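Local coordinates for hypothetical protein (PDB 4HSP) that is of unknown function but probably carries a signal peptide in its full-length form and belongs to the DUF3299 family, grouped with OB-fold proteins, at residues A[108-111]-A[112-115]; A[67-70]-A[71-75]. All blocks are in the same frame, centred on the assembly; numbering follows the deposited sequence. Where two conformers were deposited one is given.

Contact 2 comes first along the chain: residues 67-75 form the tip of the hairpin between strands 55-68 and 73-80, and contact 1, residues 108-115, follows as the connection from strand 105-107 to strand 115-118. All these strands belong to one curled mixed sheet, consistent with the family's grouping among OB-fold proteins. The centres of the two contacts lie about 14 Å apart on the same side of the chain's centre. They touch directly, L111 CD1 coming within 4.1 Å of V74 CG2. Both also meet the third subunit of the tetramer, so two neighbouring connections of one sheet help build the same interface.

Contact 1 (A[108-111]-A[112-115])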
loop_
_atom_site.group_PDB
_atom_site.type_symbol
_atom_site.label_atom_id
_atom_site.label_comp_id
_atom_site.label_asym_id
_atom_site.label_seq_id
_atom_site.Cartn_x
_atom_site.Cartn_y
_atom_site.Cartn_z
HETATM N N MSE A 108 6.600 2.381 9.168
HETATM C CA MSE A 108 6.783 2.477 7.708
HETATM C C MSE A 108 5.539 2.024 6.933
HETATM O O MSE A 108 5.249 2.550 5.852
HETATM C CB MSE A 108 7.977 1.611 7.271
HETATM C CG MSE A 108 9.045 1.465 8.336
HETATM SE SE MSE A 108 10.201 -0.084 8.047
HETATM C CE MSE A 108 9.199 -1.413 8.979
ATOM N N ASP A 109 4.827 1.013 7.488
ATOM C CA ASP A 109 3.633 0.364 6.936
ATOM C C ASP A 109 2.445 1.330 6.770
ATOM O O ASP A 109 1.917 1.467 5.656
ATOM C CB ASP A 109 3.220 -0.868 7.800
ATOM C CG ASP A 109 2.886 -0.625 9.276
ATOM O OD1 ASP A 109 1.747 -0.181 9.566
ATOM O OD2 ASP A 109 3.721 -0.972 10.143
ATOM N N GLU A 110 2.067 2.019 7.861
ATOM C CA GLU A 110 0.914 2.899 7.942
ATOM C C GLU A 110 1.126 4.346 7.371
ATOM O O GLU A 110 0.460 5.269 7.829
ATOM C CB GLU A 110 0.374 2.928 9.392
ATOM C CG GLU A 110 1.330 3.382 10.488
ATOM C CD GLU A 110 0.713 3.574 11.866
ATOM O OE1 GLU A 110 -0.528 3.447 11.996
ATOM O OE2 GLU A 110 1.472 3.886 12.813
ATOM N N LEU A 111 1.923 4.512 6.292
ATOM C CA LEU A 111 2.169 5.821 5.674
ATOM C C LEU A 111 1.270 6.106 4.461
ATOM O O LEU A 111 1.521 7.060 3.720
ATOM C CB LEU A 111 3.643 5.988 5.262
ATOM C CG LEU A 111 4.718 5.925 6.367
ATOM C CD1 LEU A 111 6.101 6.195 5.786
ATOM C CD2 LEU A 111 4.435 6.902 7.496
ATOM N N TYR A 112 0.213 5.314 4.280
ATOM C CA TYR A 112 -0.781 5.412 3.196
ATOM C C TYR A 112 -1.863 6.413 3.596
ATOM O O TYR A 112 -2.661 6.848 2.772
ATOM C CB TYR A 112 -1.406 4.005 2.931
ATOM C CG TYR A 112 -2.122 3.427 4.145
ATOM C CD1 TYR A 112 -1.411 2.801 5.169
ATOM C CD2 TYR A 112 -3.497 3.595 4.318
ATOM C CE1 TYR A 112 -2.047 2.363 6.333
ATOM C CE2 TYR A 112 -4.144 3.144 5.473
ATOM C CZ TYR A 112 -3.414 2.532 6.480
ATOM O OH TYR A 112 -4.035 2.065 7.617
ATOM N N GLN A 113 -1.918 6.736 4.889
ATOM C CA GLN A 113 -2.928 7.621 5.473
ATOM C C GLN A 113 -2.325 8.967 5.839
ATOM O O GLN A 113 -1.093 9.047 6.019
ATOM C CB GLN A 113 -3.542 6.947 6.723
ATOM C CG GLN A 113 -2.632 6.908 7.938
ATOM C CD GLN A 113 -3.034 5.842 8.904
ATOM O OE1 GLN A 113 -4.130 5.839 9.465
ATOM N NE2 GLN A 113 -2.139 4.915 9.117
ATOM N N PRO A 114 -3.168 10.032 5.977
ATOM C CA PRO A 114 -2.626 11.305 6.439
ATOM C C PRO A 114 -2.465 11.273 7.953
ATOM O O PRO A 114 -3.045 10.416 8.638
ATOM C CB PRO A 114 -3.670 12.328 5.979
ATOM C CG PRO A 114 -4.927 11.562 5.791
ATOM C CD PRO A 114 -4.646 10.096 5.876
ATOM N N PHE A 115 -1.663 12.195 8.466
ATOM C CA PHE A 115 -1.396 12.357 9.889
ATOM C C PHE A 115 -1.529 13.790 10.331
ATOM O O PHE A 115 -1.504 14.685 9.504
ATOM C CB PHE A 115 0.038 11.911 10.207
ATOM C CG PHE A 115 0.280 10.433 10.098
ATOM C CD1 PHE A 115 0.570 9.845 8.867
ATOM C CD2 PHE A 115 0.252 9.626 11.226
ATOM C CE1 PHE A 115 0.783 8.471 8.763
ATOM C CE2 PHE A 115 0.459 8.250 11.118
ATOM C CZ PHE A 115 0.721 7.685 9.886
HETATM O O HOH W 1 1.330 9.429 5.239
#
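The amide of Q113 reaches back to the backbone of E110 and closes the turn that runs through L111 and Y112. Q113 CB lies over one face of the Y112 ring, 4.0 Å above the plane and toward its rim. CG comes to 3.5 Å from E110 O, and the amide carbon CD stays by the same oxygen (3.7 Å from E110 O). NE2 then gives E110 O a nearly straight hydrogen bond of 2.9 Å (172° at the hydrogen), the oxygen lying almost in the amide plane. NE2 also sits 3.2 Å from E110 CB, while the carboxylate beyond is turned 71° against the amide. This turn links strand 105-107 to strand 115-118 in the curled sheet. The CG of F115, beside the backbone N (chi1 -70°), brings the ring to E110 O, which meets it at the edge, 3.2 Å from F115 CZ. L111 CD2 touches the same ring at CE1, and both residues also pack on I63 and V106. A water donates to L111 O and to Q113 O. D109 O lies at the edge of the Y112 ring, which meets H88 of the second subunit and Y112 of the fourth.

Contact 2 (A[67-70]-A[71-75]); sequences EISE and AGLVT
S69 and L73 close the end of a 3:5 beta hairpin, where strand 55-68 turns back into strand 73-80 through a type I turn from S69 to G72 with a G1 beta bulge. G72 is the bulge residue, in the left-handed conformation (phi 79°). The tight part is the backbone pairing and the serine hydroxyl. S69 N donates to L73 O at 2.7 Å, in the carbonyl plane, and two residues further along each strand T75 N donates to E67 O. Between these bonds I68 and V74 form an antiparallel non-hydrogen-bonded pair. Their CA atoms add C-H contacts to L73 O and E67 O respectively, so each of those oxygens takes an N-H and a C-H. Within the turn G72 N reaches S69 O at 3.2 Å, but from well above the carbonyl plane. S69 OG reinforces it: at chi1 77° the hydroxyl stands between its own N and carbonyl carbon, facing into the turn, where it accepts from L73 N at 3.2 Å and weakly from A71 N.

The other side is looser. E70 CB points away from 71-75, but the bend at chi2 (82°) folds the carboxylate back over its own backbone, E70 OE1 lying 2.9 Å from E70 N. The exposed side chain of E67 leads away from the opposite strand, and its carboxylate lies near that of E76, a pairing of like charges that may raise the proton affinity of one of them. The third subunit covers part of the turn: E70 and A71 pack on its E129. On the face shared by I68 and V74, I68 packs on L66 of that subunit. Apolar contact within the hairpin is sparse. I68 CG2 lies 3.8 Å from G72 CA; on the S69 side, the methyl CG2 of T75 rests 3.7 Å from S69 CB.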
loop_
_atom_site.group_PDB
_atom_site.type_symbol
_atom_site.label_atom_id
_atom_site.label_comp_id
_atom_site.label_asym_id
_atom_site.label_seq_id
_atom_site.Cartn_x
_atom_site.Cartn_y
_atom_site.Cartn_z
ATOM N N GLU A 67 14.502 8.988 6.868
ATOM C CA GLU A 67 15.389 8.252 7.751
ATOM C C GLU A 67 14.618 7.185 8.542
ATOM O O GLU A 67 13.517 7.467 9.032
ATOM C CB GLU A 67 16.071 9.239 8.723
ATOM C CG GLU A 67 17.460 8.830 9.176
ATOM C CD GLU A 67 18.519 9.900 8.979
ATOM O OE1 GLU A 67 18.711 10.343 7.821
ATOM O OE2 GLU A 67 19.161 10.290 9.984
ATOM N N ILE A 68 15.209 5.985 8.684
ATOM C CA ILE A 68 14.656 4.869 9.454
ATOM C C ILE A 68 15.542 4.643 10.676
ATOM O O ILE A 68 16.767 4.653 10.552
ATOM C CB ILE A 68 14.520 3.565 8.600
ATOM C CG1 ILE A 68 13.544 3.752 7.442
ATOM C CG2 ILE A 68 14.076 2.374 9.461
ATOM C CD1 ILE A 68 13.715 2.729 6.347
ATOM N N SER A 69 14.925 4.404 11.837
ATOM C CA SER A 69 15.608 4.140 13.099
ATOM C C SER A 69 16.053 2.690 13.205
ATOM O O SER A 69 15.759 1.869 12.330
ATOM C CB SER A 69 14.692 4.471 14.274
ATOM O OG SER A 69 13.709 3.468 14.479
ATOM N N GLU A 70 16.735 2.375 14.320
ATOM C CA GLU A 70 17.221 1.037 14.682
ATOM C C GLU A 70 16.022 0.083 14.899
ATOM O O GLU A 70 16.099 -1.105 14.543
ATOM C CB GLU A 70 18.101 1.115 15.952
ATOM C CG GLU A 70 19.486 1.723 15.736
ATOM C CD GLU A 70 19.622 3.241 15.714
ATOM O OE1 GLU A 70 18.598 3.960 15.808
ATOM O OE2 GLU A 70 20.779 3.711 15.605
ATOM N N ALA A 71 14.903 0.656 15.443
ATOM C CA ALA A 71 13.604 0.039 15.753
ATOM C C ALA A 71 12.695 -0.183 14.493
ATOM O O ALA A 71 11.614 -0.771 14.621
ATOM C CB ALA A 71 12.865 0.908 16.769
ATOM N N GLY A 72 13.135 0.284 13.318
ATOM C CA GLY A 72 12.382 0.165 12.072
ATOM C C GLY A 72 11.262 1.181 11.927
ATOM O O GLY A 72 10.256 0.908 11.269
ATOM N N LEU A 73 11.425 2.364 12.543
ATOM C CA LEU A 73 10.453 3.456 12.484
ATOM C C LEU A 73 11.020 4.650 11.737
ATOM O O LEU A 73 12.225 4.876 11.767
ATOM C CB LEU A 73 10.042 3.910 13.897
ATOM C CG LEU A 73 9.565 2.854 14.898
ATOM C CD1 LEU A 73 9.558 3.422 16.302
ATOM C CD2 LEU A 73 8.195 2.301 14.519
ATOM N N VAL A 74 10.145 5.451 11.121
ATOM C CA VAL A 74 10.521 6.669 10.413
ATOM C C VAL A 74 10.696 7.772 11.445
ATOM O O VAL A 74 9.763 8.076 12.185
ATOM C CB VAL A 74 9.496 7.037 9.327
ATOM C CG1 VAL A 74 9.855 8.362 8.653
ATOM C CG2 VAL A 74 9.367 5.907 8.310
ATOM N N THR A 75 11.898 8.345 11.517
ATOM C CA THR A 75 12.200 9.372 12.505
ATOM C C THR A 75 12.499 10.722 11.862
ATOM O O THR A 75 12.546 11.718 12.576
ATOM C CB THR A 75 13.338 8.899 13.393
ATOM O OG1 THR A 75 14.432 8.497 12.566
ATOM C CG2 THR A 75 12.905 7.765 14.325
#